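Local atomic coordinates of polymerase X (Deinococcus radiodurans, PDB entry 2W9M), a protein that probably extends DNA chains in repair and replication, as a family X DNA polymerase that also carries a zinc-binding PHP domain. Residues L246-S251 / E302-E307. Sequence-based numbering, arbitrary orientation.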
loop_
_atom_site.group_PDB
_atom_site.type_symbol
_atom_site.label_atom_id
_atom_site.label_comp_id
_atom_site.label_asym_id
_atom_site.label_seq_id
_atom_site.Cartn_x
_atom_site.Cartn_y
_atom_site.Cartn_z
ATOM N N LEU A 246 31.177 -1.988 1.997
ATOM C CA LEU A 246 30.166 -1.648 2.987
ATOM C C LEU A 246 28.774 -1.743 2.365
ATOM O O LEU A 246 27.839 -2.241 2.986
ATOM C CB LEU A 246 30.406 -0.236 3.521
ATOM C CG LEU A 246 29.447 0.264 4.603
ATOM C CD1 LEU A 246 29.746 -0.422 5.925
ATOM C CD2 LEU A 246 29.541 1.773 4.749
ATOM N N ASP A 247 28.646 -1.270 1.128
ATOM C CA ASP A 247 27.362 -1.272 0.439
ATOM C C ASP A 247 26.866 -2.684 0.158
ATOM O O ASP A 247 25.672 -2.959 0.257
ATOM C CB ASP A 247 27.439 -0.458 -0.851
ATOM C CG ASP A 247 27.559 1.037 -0.588
ATOM O OD1 ASP A 247 27.554 1.431 0.599
ATOM O OD2 ASP A 247 27.654 1.818 -1.561
ATOM N N LEU A 248 27.782 -3.583 -0.185
ATOM C CA LEU A 248 27.415 -4.976 -0.416
ATOM C C LEU A 248 26.973 -5.640 0.884
ATOM O O LEU A 248 25.929 -6.289 0.934
ATOM C CB LEU A 248 28.579 -5.755 -1.029
ATOM C CG LEU A 248 28.818 -5.581 -2.529
ATOM C CD1 LEU A 248 29.938 -6.496 -2.982
ATOM C CD2 LEU A 248 27.554 -5.880 -3.311
ATOM N N LEU A 249 27.770 -5.472 1.935
ATOM C CA LEU A 249 27.485 -6.113 3.217
ATOM C C LEU A 249 26.195 -5.617 3.867
ATOM O O LEU A 249 25.513 -6.379 4.545
ATOM C CB LEU A 249 28.668 -5.963 4.180
ATOM C CG LEU A 249 29.892 -6.810 3.824
ATOM C CD1 LEU A 249 31.108 -6.335 4.578
ATOM C CD2 LEU A 249 29.633 -8.286 4.098
ATOM N N ARG A 250 25.858 -4.350 3.651
ATOM C CA ARG A 250 24.647 -3.775 4.229
ATOM C C ARG A 250 23.459 -3.843 3.260
ATOM O O ARG A 250 22.658 -2.913 3.193
ATOM C CB ARG A 250 24.879 -2.317 4.651
ATOM C CG ARG A 250 26.110 -2.069 5.518
ATOM C CD ARG A 250 25.956 -2.613 6.930
ATOM N NE ARG A 250 24.760 -2.100 7.589
ATOM C CZ ARG A 250 24.514 -2.203 8.893
ATOM N NH1 ARG A 250 25.390 -2.792 9.692
ATOM N NH2 ARG A 250 23.391 -1.707 9.398
ATOM N N SER A 251 23.343 -4.943 2.521
ATOM C CA SER A 251 22.276 -5.101 1.527
ATOM C C SER A 251 20.936 -5.664 2.028
ATOM O O SER A 251 19.885 -5.155 1.635
ATOM C CB SER A 251 22.763 -5.912 0.325
ATOM O OG SER A 251 23.433 -5.078 -0.598
ATOM N N GLU A 302 17.866 -5.281 -6.653
ATOM C CA GLU A 302 16.500 -5.772 -6.797
ATOM C C GLU A 302 16.434 -7.290 -6.687
ATOM O O GLU A 302 15.398 -7.842 -6.315
ATOM C CB GLU A 302 15.901 -5.350 -8.142
ATOM C CG GLU A 302 15.785 -3.854 -8.356
ATOM C CD GLU A 302 16.893 -3.300 -9.230
ATOM O OE1 GLU A 302 18.046 -3.765 -9.102
ATOM O OE2 GLU A 302 16.607 -2.399 -10.048
ATOM N N TYR A 303 17.539 -7.960 -7.016
ATOM C CA TYR A 303 17.563 -9.421 -7.093
ATOM C C TYR A 303 18.344 -10.098 -5.966
ATOM O O TYR A 303 18.795 -11.233 -6.122
ATOM C CB TYR A 303 18.138 -9.873 -8.437
ATOM C CG TYR A 303 17.375 -9.378 -9.644
ATOM C CD1 TYR A 303 18.034 -9.080 -10.832
ATOM C CD2 TYR A 303 15.999 -9.206 -9.598
ATOM C CE1 TYR A 303 17.338 -8.633 -11.940
ATOM C CE2 TYR A 303 15.293 -8.754 -10.702
ATOM C CZ TYR A 303 15.967 -8.469 -11.866
ATOM O OH TYR A 303 15.263 -8.021 -12.959
ATOM N N ARG A 304 18.497 -9.417 -4.835
ATOM C CA ARG A 304 19.314 -9.946 -3.743
ATOM C C ARG A 304 18.507 -10.574 -2.612
ATOM O O ARG A 304 18.948 -10.585 -1.465
ATOM C CB ARG A 304 20.246 -8.866 -3.193
ATOM C CG ARG A 304 21.213 -8.325 -4.227
ATOM C CD ARG A 304 22.112 -7.244 -3.654
ATOM N NE ARG A 304 22.884 -6.592 -4.707
ATOM C CZ ARG A 304 23.735 -5.590 -4.506
ATOM N NH1 ARG A 304 23.935 -5.118 -3.282
ATOM N NH2 ARG A 304 24.386 -5.062 -5.536
ATOM N N GLU A 305 17.332 -11.101 -2.938
ATOM C CA GLU A 305 16.530 -11.847 -1.975
ATOM C C GLU A 305 16.818 -13.336 -2.123
ATOM O O GLU A 305 17.294 -13.774 -3.170
ATOM C CB GLU A 305 15.037 -11.603 -2.211
ATOM C CG GLU A 305 14.648 -10.148 -2.355
ATOM C CD GLU A 305 14.787 -9.369 -1.064
ATOM O OE1 GLU A 305 14.670 -9.972 0.025
ATOM O OE2 GLU A 305 15.008 -8.144 -1.138
ATOM N N PRO A 306 16.523 -14.124 -1.082
ATOM C CA PRO A 306 16.716 -15.576 -1.182
ATOM C C PRO A 306 16.006 -16.185 -2.394
ATOM O O PRO A 306 16.589 -17.016 -3.088
ATOM C CB PRO A 306 16.100 -16.098 0.118
ATOM C CG PRO A 306 16.214 -14.953 1.074
ATOM C CD PRO A 306 16.052 -13.711 0.253
ATOM N N GLU A 307 14.768 -15.772 -2.649
ATOM C CA GLU A 307 13.964 -16.347 -3.729
ATOM C C GLU A 307 14.605 -16.146 -5.101
ATOM O O GLU A 307 14.193 -16.765 -6.085
ATOM C CB GLU A 307 12.543 -15.758 -3.726
ATOM C CG GLU A 307 11.729 -16.033 -2.458
ATOM C CD GLU A 307 12.189 -15.209 -1.262
ATOM O OE1 GLU A 307 12.830 -14.156 -1.471
ATOM O OE2 GLU A 307 11.908 -15.613 -0.111
#
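The Arg304 guanidinium receives Ser251 at its edge, with OG and CB both near its plane, while Leu248 CD2 approaches obliquely, 3.7 Å from NH1. Where the chain probably enters the thumb of this family X polymerase, the contact illustrates how a buried arginine can tie a loop to the end of a helix: Ser251 lies just past helix 243-249, and Arg304 belongs to the loop that follows helix 287-293. NH1 donates to Ser251 OG over 2.7 Å; the acceptor is only 1° out of the guanidinium plane, yet the N-H...O angle of 132° makes the bond clearly bent. The reach comes from a chain extended from CG to NE, which delivers the head group across a backbone gap of 7.7 Å between the CA atoms of Ser251 and Arg304. The Leu248 side chain crosses that of Arg304 at about a right angle and also packs on helix 287-293. From that helix Glu287 forms a salt bridge with NH1, while NE bonds to the carbonyl of Arg299. A methionine in place of Arg304 would probably leave Ser251 OG without this donor and Glu287 without its ionic mate. On the helix side, Asp247 O lies 3.2 Å from Ser251 OG.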